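Ribonucleoside-diphosphate reductase small chain 2 (Saccharomyces cerevisiae, PDB 1JK0) is a ribonucleotide reductase small subunit needed for folding of its partner small chain and assembly with the large subunits, in the enzyme making deoxyribonucleotides for DNA synthesis. Local coordinates at residues F11-E25 with H233-K245. Numbering follows the deposited sequence.
Sequences FQKERHDMKEAEKDE and HLRTKPNPKIIEK
Glu-25 is bent at its second torsion (chi2 -61°), which carries its carboxylate to the backbone of Arg-235 and Thr-236. Glu-25 OE1 takes the backbone N-H of Arg-235 on its syn lone pair, 2.9 Å from N and nearly straight at 164°. OE2 is gripped twice by Thr-236. Thr-236 OG1 donates nearly along the C-O axis, 3.0 Å from Glu-25 OE2. The backbone N-H of Thr-236 comes to the syn side of OE2, tilted slightly out of the carboxylate plane and less straight at 135°. A water donates to OE2 and to the carbonyl O of Thr-236. The buried carboxylate is thus held at both oxygens.

Met-18 is bent at its third torsion and lies across the next part of the loop. Met-18 CG packs on Thr-236 CG2 at 3.5 Å, and Met-18 SD lies 3.8 Å from Pro-238 CB. At the other end, Phe-11 lays one ring face on Ile-242. CG1 of Ile-242 sits almost over the ring centre, 3.9 Å from the centroid, a CH-pi contact. Lys-245 NZ reaches the ring edge in its plane, 3.6 Å from Phe-11 CZ.

The contact lays the N-terminal helix 13-21, with Phe-11 ahead of it, along the loop after helix 207-232 and the start of helix 240-258, at the edge of the helical small-chain fold. Helix 175-188 also joins this packing, with Ala-176 touching both Met-18 and Pro-238.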
ATOM      1  N   PHE B  11      -0.467  25.639  31.011  1.00 67.40           N
ATOM      2  CA  PHE B  11       0.119  24.311  30.628  1.00 66.85           C
ATOM      3  C   PHE B  11       1.186  24.462  29.549  1.00 68.75           C
ATOM      4  O   PHE B  11       1.090  23.859  28.482  1.00 70.21           O
ATOM      5  CB  PHE B  11      -0.983  23.369  30.129  1.00 61.56           C
ATOM      6  CG  PHE B  11      -2.039  24.058  29.323  1.00 56.74           C
ATOM      7  CD1 PHE B  11      -1.692  24.871  28.252  1.00 53.31           C
ATOM      8  CD2 PHE B  11      -3.379  23.917  29.655  1.00 55.29           C
ATOM      9  CE1 PHE B  11      -2.662  25.538  27.530  1.00 53.25           C
ATOM     10  CE2 PHE B  11      -4.361  24.582  28.935  1.00 54.75           C
ATOM     11  CZ  PHE B  11      -4.000  25.395  27.868  1.00 54.37           C
ATOM     12  N   GLN B  12       2.203  25.268  29.831  1.00 70.03           N
ATOM     13  CA  GLN B  12       3.276  25.487  28.874  1.00 71.02           C
ATOM     14  C   GLN B  12       4.427  24.553  29.234  1.00 71.45           C
ATOM     15  O   GLN B  12       4.831  23.707  28.437  1.00 71.12           O
ATOM     16  CB  GLN B  12       3.746  26.948  28.937  1.00 71.52           C
ATOM     17  CG  GLN B  12       2.707  27.953  29.497  1.00 70.69           C
ATOM     18  CD  GLN B  12       1.586  28.292  28.523  1.00 69.54           C
ATOM     19  OE1 GLN B  12       1.841  28.694  27.386  1.00 68.57           O
ATOM     20  NE2 GLN B  12       0.339  28.149  28.976  1.00 67.23           N
ATOM     21  N   LYS B  13       4.929  24.717  30.457  1.00 72.51           N
ATOM     22  CA  LYS B  13       6.033  23.928  31.000  1.00 73.14           C
ATOM     23  C   LYS B  13       5.827  22.427  30.813  1.00 73.01           C
ATOM     24  O   LYS B  13       6.693  21.746  30.264  1.00 72.75           O
ATOM     25  CB  LYS B  13       6.207  24.241  32.492  1.00 73.75           C
ATOM     26  CG  LYS B  13       6.364  25.741  32.791  1.00 76.29           C
ATOM     27  CD  LYS B  13       6.155  26.097  34.271  1.00 76.49           C
ATOM     28  CE  LYS B  13       6.181  27.621  34.486  1.00 77.54           C
ATOM     29  NZ  LYS B  13       5.870  28.068  35.888  1.00 77.71           N
ATOM     30  N   GLU B  14       4.680  21.918  31.267  1.00 72.90           N
ATOM     31  CA  GLU B  14       4.371  20.489  31.154  1.00 72.18           C
ATOM     32  C   GLU B  14       4.419  19.946  29.728  1.00 71.06           C
ATOM     33  O   GLU B  14       4.767  18.785  29.516  1.00 70.17           O
ATOM     34  CB  GLU B  14       3.007  20.170  31.789  1.00 72.88           C
ATOM     35  CG  GLU B  14       1.873  21.133  31.467  1.00 74.24           C
ATOM     36  CD  GLU B  14       0.585  20.786  32.218  1.00 75.73           C
ATOM     37  OE1 GLU B  14      -0.067  19.781  31.856  1.00 74.84           O
ATOM     38  OE2 GLU B  14       0.231  21.509  33.182  1.00 77.28           O
ATOM     39  N   ARG B  15       4.073  20.775  28.752  1.00 70.07           N
ATOM     40  CA  ARG B  15       4.131  20.333  27.369  1.00 69.39           C
ATOM     41  C   ARG B  15       5.584  19.992  27.039  1.00 68.38           C
ATOM     42  O   ARG B  15       5.853  19.101  26.241  1.00 67.88           O
ATOM     43  CB  ARG B  15       3.619  21.424  26.430  1.00 70.60           C
ATOM     44  CG  ARG B  15       3.669  21.031  24.963  1.00 72.50           C
ATOM     45  CD  ARG B  15       3.095  22.115  24.057  1.00 73.36           C
ATOM     46  NE  ARG B  15       1.666  22.327  24.285  1.00 74.27           N
ATOM     47  CZ  ARG B  15       0.918  23.168  23.574  1.00 75.40           C
ATOM     48  NH1 ARG B  15       1.461  23.875  22.589  1.00 76.42           N
ATOM     49  NH2 ARG B  15      -0.373  23.315  23.847  1.00 74.73           N
ATOM     50  N   HIS B  16       6.520  20.700  27.665  1.00 68.16           N
ATOM     51  CA  HIS B  16       7.947  20.447  27.441  1.00 67.32           C
ATOM     52  C   HIS B  16       8.346  19.049  27.930  1.00 66.06           C
ATOM     53  O   HIS B  16       9.217  18.401  27.339  1.00 64.87           O
ATOM     54  CB  HIS B  16       8.807  21.487  28.172  1.00 66.49           C
ATOM     55  CG  HIS B  16      10.275  21.192  28.129  1.00 66.50           C
ATOM     56  ND1 HIS B  16      11.038  21.367  26.994  1.00 67.49           N
ATOM     57  CD2 HIS B  16      11.109  20.683  29.067  1.00 66.28           C
ATOM     58  CE1 HIS B  16      12.277  20.977  27.234  1.00 66.88           C
ATOM     59  NE2 HIS B  16      12.348  20.557  28.483  1.00 66.72           N
ATOM     60  N   ASP B  17       7.713  18.603  29.015  1.00 64.61           N
ATOM     61  CA  ASP B  17       7.988  17.295  29.598  1.00 63.78           C
ATOM     62  C   ASP B  17       7.437  16.164  28.735  1.00 63.91           C
ATOM     63  O   ASP B  17       8.103  15.145  28.532  1.00 63.29           O
ATOM     64  CB  ASP B  17       7.398  17.207  31.006  1.00 64.25           C
ATOM     65  CG  ASP B  17       8.099  18.131  31.993  1.00 65.59           C
ATOM     66  OD1 ASP B  17       7.794  18.046  33.202  1.00 65.37           O
ATOM     67  OD2 ASP B  17       8.952  18.942  31.567  1.00 65.70           O
ATOM     68  N   MET B  18       6.219  16.344  28.227  1.00 63.57           N
ATOM     69  CA  MET B  18       5.593  15.346  27.373  1.00 62.05           C
ATOM     70  C   MET B  18       6.477  15.149  26.136  1.00 62.63           C
ATOM     71  O   MET B  18       6.670  14.031  25.663  1.00 63.10           O
ATOM     72  CB  MET B  18       4.197  15.811  26.967  1.00 61.15           C
ATOM     73  CG  MET B  18       3.206  14.678  26.776  1.00 62.98           C
ATOM     74  SD  MET B  18       1.490  15.206  26.481  1.00 63.07           S
ATOM     75  CE  MET B  18       1.250  14.613  24.845  1.00 64.01           C
ATOM     76  N   LYS B  19       7.023  16.245  25.620  1.00 63.16           N
ATOM     77  CA  LYS B  19       7.898  16.184  24.454  1.00 63.55           C
ATOM     78  C   LYS B  19       9.088  15.253  24.728  1.00 63.22           C
ATOM     79  O   LYS B  19       9.541  14.533  23.840  1.00 63.61           O
ATOM     80  CB  LYS B  19       8.428  17.581  24.104  1.00 64.45           C
ATOM     81  CG  LYS B  19       7.368  18.637  23.777  1.00 66.11           C
ATOM     82  CD  LYS B  19       7.987  20.041  23.735  1.00 66.03           C
ATOM     83  CE  LYS B  19       6.954  21.129  23.438  1.00 66.93           C
ATOM     84  NZ  LYS B  19       6.477  21.129  22.022  1.00 66.76           N
ATOM     85  N   GLU B  20       9.600  15.271  25.953  1.00 61.96           N
ATOM     86  CA  GLU B  20      10.738  14.425  26.285  1.00 61.75           C
ATOM     87  C   GLU B  20      10.262  13.033  26.655  1.00 60.62           C
ATOM     88  O   GLU B  20      11.021  12.066  26.597  1.00 59.69           O
ATOM     89  CB  GLU B  20      11.515  15.012  27.457  1.00 64.19           C
ATOM     90  CG  GLU B  20      13.008  15.039  27.234  1.00 69.53           C
ATOM     91  CD  GLU B  20      13.394  16.003  26.125  1.00 72.38           C
ATOM     92  OE1 GLU B  20      13.026  17.197  26.228  1.00 72.99           O
ATOM     93  OE2 GLU B  20      14.063  15.569  25.157  1.00 73.28           O
ATOM     94  N   ALA B  21       8.997  12.947  27.047  1.00 58.94           N
ATOM     95  CA  ALA B  21       8.403  11.684  27.445  1.00 57.49           C
ATOM     96  C   ALA B  21       7.970  10.845  26.244  1.00 57.29           C
ATOM     97  O   ALA B  21       8.003   9.619  26.300  1.00 58.03           O
ATOM     98  CB  ALA B  21       7.212  11.933  28.370  1.00 56.08           C
ATOM     99  N   GLU B  22       7.565  11.486  25.154  1.00 55.63           N
ATOM    100  CA  GLU B  22       7.140  10.726  23.990  1.00 53.92           C
ATOM    101  C   GLU B  22       8.146   9.653  23.580  1.00 54.14           C
ATOM    102  O   GLU B  22       7.896   8.893  22.654  1.00 54.78           O
ATOM    103  CB  GLU B  22       6.879  11.653  22.803  1.00 51.20           C
ATOM    104  CG  GLU B  22       5.751  12.626  23.018  1.00 47.79           C
ATOM    105  CD  GLU B  22       5.282  13.256  21.723  1.00 46.53           C
ATOM    106  OE1 GLU B  22       6.133  13.658  20.899  1.00 44.72           O
ATOM    107  OE2 GLU B  22       4.055  13.358  21.534  1.00 45.47           O
ATOM    108  N   LYS B  23       9.280   9.579  24.265  1.00 54.75           N
ATOM    109  CA  LYS B  23      10.282   8.581  23.917  1.00 56.43           C
ATOM    110  C   LYS B  23       9.995   7.243  24.588  1.00 56.14           C
ATOM    111  O   LYS B  23      10.383   6.193  24.082  1.00 56.64           O
ATOM    112  CB  LYS B  23      11.672   9.074  24.310  1.00 58.93           C
ATOM    113  CG  LYS B  23      12.767   8.670  23.343  1.00 61.64           C
ATOM    114  CD  LYS B  23      13.969   9.601  23.499  1.00 65.06           C
ATOM    115  CE  LYS B  23      15.092   9.269  22.525  1.00 66.54           C
ATOM    116  NZ  LYS B  23      16.207  10.253  22.628  1.00 67.57           N
ATOM    117  N   ASP B  24       9.318   7.282  25.728  1.00 55.61           N
ATOM    118  CA  ASP B  24       8.987   6.055  26.439  1.00 55.23           C
ATOM    119  C   ASP B  24       7.757   5.421  25.818  1.00 54.62           C
ATOM    120  O   ASP B  24       7.403   4.297  26.171  1.00 57.41           O
ATOM    121  CB  ASP B  24       8.699   6.313  27.927  1.00 56.21           C
ATOM    122  CG  ASP B  24       9.732   7.208  28.577  1.00 56.81           C
ATOM    123  OD1 ASP B  24      10.913   7.132  28.171  1.00 57.14           O
ATOM    124  OD2 ASP B  24       9.364   7.973  29.501  1.00 57.35           O
ATOM    125  N   GLU B  25       7.089   6.135  24.912  1.00 52.01           N
ATOM    126  CA  GLU B  25       5.895   5.588  24.270  1.00 49.16           C
ATOM    127  C   GLU B  25       6.287   4.436  23.338  1.00 47.32           C
ATOM    128  O   GLU B  25       6.879   4.641  22.276  1.00 45.60           O
ATOM    129  CB  GLU B  25       5.151   6.666  23.473  1.00 49.46           C
ATOM    130  CG  GLU B  25       4.633   7.862  24.280  1.00 50.23           C
ATOM    131  CD  GLU B  25       3.614   7.503  25.369  1.00 51.03           C
ATOM    132  OE1 GLU B  25       2.881   6.500  25.231  1.00 49.93           O
ATOM    133  OE2 GLU B  25       3.536   8.253  26.366  1.00 52.08           O
ATOM    134  N   HIS B 233      -3.922   4.331  24.397  1.00 40.32           N
ATOM    135  CA  HIS B 233      -2.731   3.581  24.765  1.00 40.20           C
ATOM    136  C   HIS B 233      -1.502   4.438  25.021  1.00 39.68           C
ATOM    137  O   HIS B 233      -0.402   3.926  25.191  1.00 39.76           O
ATOM    138  CB  HIS B 233      -2.447   2.523  23.699  1.00 40.62           C
ATOM    139  CG  HIS B 233      -3.528   1.497  23.590  1.00 39.98           C
ATOM    140  ND1 HIS B 233      -4.610   1.474  24.445  1.00 39.88           N
ATOM    141  CD2 HIS B 233      -3.709   0.470  22.729  1.00 39.22           C
ATOM    142  CE1 HIS B 233      -5.412   0.480  24.115  1.00 39.57           C
ATOM    143  NE2 HIS B 233      -4.888  -0.147  23.076  1.00 39.81           N
ATOM    144  N   LEU B 234      -1.693   5.747  25.063  1.00 39.16           N
ATOM    145  CA  LEU B 234      -0.591   6.656  25.312  1.00 38.73           C
ATOM    146  C   LEU B 234      -0.383   6.774  26.818  1.00 39.64           C
ATOM    147  O   LEU B 234      -1.330   7.036  27.562  1.00 40.56           O
ATOM    148  CB  LEU B 234      -0.908   8.017  24.703  1.00 37.68           C
ATOM    149  CG  LEU B 234       0.044   8.554  23.632  1.00 38.31           C
ATOM    150  CD1 LEU B 234       0.577   7.441  22.735  1.00 34.70           C
ATOM    151  CD2 LEU B 234      -0.708   9.593  22.835  1.00 36.66           C
ATOM    152  N   ARG B 235       0.857   6.572  27.257  1.00 39.41           N
ATOM    153  CA  ARG B 235       1.217   6.626  28.672  1.00 39.75           C
ATOM    154  C   ARG B 235       1.170   8.026  29.276  1.00 42.07           C
ATOM    155  O   ARG B 235       0.888   8.202  30.466  1.00 42.06           O
ATOM    156  CB  ARG B 235       2.615   6.073  28.848  1.00 36.98           C
ATOM    157  CG  ARG B 235       2.717   4.612  28.572  1.00 36.25           C
ATOM    158  CD  ARG B 235       4.167   4.258  28.449  1.00 35.43           C
ATOM    159  NE  ARG B 235       4.381   2.827  28.355  1.00 32.22           N
ATOM    160  CZ  ARG B 235       5.583   2.279  28.389  1.00 33.61           C
ATOM    161  NH1 ARG B 235       6.652   3.057  28.506  1.00 32.11           N
ATOM    162  NH2 ARG B 235       5.717   0.964  28.325  1.00 34.18           N
ATOM    163  N   THR B 236       1.466   9.010  28.437  1.00 43.83           N
ATOM    164  CA  THR B 236       1.491  10.412  28.821  1.00 44.79           C
ATOM    165  C   THR B 236       0.404  11.141  28.031  1.00 46.71           C
ATOM    166  O   THR B 236       0.575  11.410  26.839  1.00 47.13           O
ATOM    167  CB  THR B 236       2.854  11.036  28.460  1.00 43.91           C
ATOM    168  OG1 THR B 236       3.890  10.080  28.704  1.00 44.20           O
ATOM    169  CG2 THR B 236       3.117  12.278  29.281  1.00 41.70           C
ATOM    170  N   LYS B 237      -0.712  11.447  28.680  1.00 47.96           N
ATOM    171  CA  LYS B 237      -1.789  12.162  28.008  1.00 49.97           C
ATOM    172  C   LYS B 237      -1.500  13.658  28.143  1.00 52.07           C
ATOM    173  O   LYS B 237      -0.787  14.076  29.047  1.00 51.12           O
ATOM    174  CB  LYS B 237      -3.127  11.845  28.669  1.00 49.71           C
ATOM    175  CG  LYS B 237      -3.441  10.361  28.830  1.00 48.29           C
ATOM    176  CD  LYS B 237      -4.038   9.776  27.564  1.00 47.27           C
ATOM    177  CE  LYS B 237      -4.793   8.483  27.853  1.00 46.27           C
ATOM    178  NZ  LYS B 237      -3.919   7.440  28.460  1.00 44.50           N
ATOM    179  N   PRO B 238      -2.028  14.482  27.231  1.00 54.67           N
ATOM    180  CA  PRO B 238      -1.788  15.925  27.321  1.00 56.67           C
ATOM    181  C   PRO B 238      -2.808  16.485  28.309  1.00 58.42           C
ATOM    182  O   PRO B 238      -3.678  15.742  28.768  1.00 58.04           O
ATOM    183  CB  PRO B 238      -2.033  16.397  25.901  1.00 56.63           C
ATOM    184  CG  PRO B 238      -3.183  15.516  25.489  1.00 56.95           C
ATOM    185  CD  PRO B 238      -2.787  14.148  26.014  1.00 55.67           C
ATOM    186  N   ASN B 239      -2.717  17.775  28.631  1.00 60.33           N
ATOM    187  CA  ASN B 239      -3.640  18.381  29.601  1.00 60.48           C
ATOM    188  C   ASN B 239      -5.090  18.298  29.148  1.00 60.56           C
ATOM    189  O   ASN B 239      -5.403  18.585  27.994  1.00 60.45           O
ATOM    190  CB  ASN B 239      -3.284  19.847  29.844  1.00 61.75           C
ATOM    191  CG  ASN B 239      -3.748  20.337  31.204  1.00 62.57           C
ATOM    192  OD1 ASN B 239      -3.015  20.239  32.193  1.00 63.70           O
ATOM    193  ND2 ASN B 239      -4.974  20.845  31.267  1.00 61.41           N
ATOM    194  N   PRO B 240      -6.002  17.920  30.057  1.00 60.70           N
ATOM    195  CA  PRO B 240      -7.425  17.805  29.718  1.00 61.42           C
ATOM    196  C   PRO B 240      -8.041  19.048  29.063  1.00 61.86           C
ATOM    197  O   PRO B 240      -9.005  18.939  28.297  1.00 62.53           O
ATOM    198  CB  PRO B 240      -8.073  17.468  31.061  1.00 60.03           C
ATOM    199  CG  PRO B 240      -7.013  16.645  31.729  1.00 59.98           C
ATOM    200  CD  PRO B 240      -5.756  17.454  31.435  1.00 60.60           C
ATOM    201  N   LYS B 241      -7.486  20.222  29.360  1.00 61.95           N
ATOM    202  CA  LYS B 241      -8.005  21.469  28.794  1.00 61.71           C
ATOM    203  C   LYS B 241      -7.661  21.627  27.315  1.00 60.86           C
ATOM    204  O   LYS B 241      -8.517  22.024  26.525  1.00 60.88           O
ATOM    205  CB  LYS B 241      -7.503  22.691  29.594  1.00 62.41           C
ATOM    206  CG  LYS B 241      -8.506  23.219  30.645  1.00 62.34           C
ATOM    207  CD  LYS B 241      -8.016  24.489  31.362  1.00 62.98           C
ATOM    208  CE  LYS B 241      -6.866  24.222  32.347  1.00 63.20           C
ATOM    209  NZ  LYS B 241      -7.295  23.547  33.616  1.00 61.52           N
ATOM    210  N   ILE B 242      -6.419  21.315  26.941  1.00 60.12           N
ATOM    211  CA  ILE B 242      -5.992  21.418  25.545  1.00 58.56           C
ATOM    212  C   ILE B 242      -6.920  20.585  24.658  1.00 59.64           C
ATOM    213  O   ILE B 242      -7.278  21.001  23.554  1.00 60.94           O
ATOM    214  CB  ILE B 242      -4.551  20.916  25.348  1.00 56.25           C
ATOM    215  CG1 ILE B 242      -3.599  21.685  26.260  1.00 55.14           C
ATOM    216  CG2 ILE B 242      -4.141  21.105  23.905  1.00 55.37           C
ATOM    217  CD1 ILE B 242      -2.160  21.233  26.170  1.00 53.56           C
ATOM    218  N   ILE B 243      -7.306  19.407  25.139  1.00 58.97           N
ATOM    219  CA  ILE B 243      -8.203  18.547  24.388  1.00 59.60           C
ATOM    220  C   ILE B 243      -9.462  19.341  24.077  1.00 60.64           C
ATOM    221  O   ILE B 243      -9.775  19.616  22.916  1.00 59.45           O
ATOM    222  CB  ILE B 243      -8.600  17.297  25.196  1.00 59.28           C
ATOM    223  CG1 ILE B 243      -7.358  16.458  25.487  1.00 58.33           C
ATOM    224  CG2 ILE B 243      -9.630  16.481  24.417  1.00 59.59           C
ATOM    225  CD1 ILE B 243      -7.628  15.212  26.278  1.00 57.42           C
ATOM    226  N   GLU B 244     -10.184  19.709  25.127  1.00 62.21           N
ATOM    227  CA  GLU B 244     -11.399  20.485  24.960  1.00 64.16           C
ATOM    228  C   GLU B 244     -11.111  21.756  24.149  1.00 64.67           C
ATOM    229  O   GLU B 244     -12.020  22.344  23.568  1.00 63.96           O
ATOM    230  CB  GLU B 244     -11.984  20.851  26.324  1.00 64.44           C
ATOM    231  CG  GLU B 244     -13.353  21.496  26.245  1.00 66.57           C
ATOM    232  CD  GLU B 244     -13.964  21.737  27.610  1.00 68.02           C
ATOM    233  OE1 GLU B 244     -13.351  22.460  28.423  1.00 68.29           O
ATOM    234  OE2 GLU B 244     -15.060  21.202  27.871  1.00 69.26           O
ATOM    235  N   LYS B 245      -9.844  22.173  24.107  1.00 65.67           N
ATOM    236  CA  LYS B 245      -9.465  23.368  23.357  1.00 67.08           C
ATOM    237  C   LYS B 245      -9.326  23.063  21.865  1.00 67.72           C
ATOM    238  O   LYS B 245      -9.526  23.943  21.025  1.00 68.27           O
ATOM    239  CB  LYS B 245      -8.147  23.960  23.884  1.00 67.03           C
ATOM    240  CG  LYS B 245      -8.260  24.714  25.218  1.00 67.45           C
ATOM    241  CD  LYS B 245      -6.932  25.393  25.624  1.00 67.20           C
ATOM    242  CE  LYS B 245      -6.539  26.520  24.659  1.00 66.82           C
ATOM    243  NZ  LYS B 245      -5.238  27.174  24.986  1.00 63.96           N
TER
HETATM  244  O   HOH W   1       3.175  10.956  25.400  1.00 37.06           O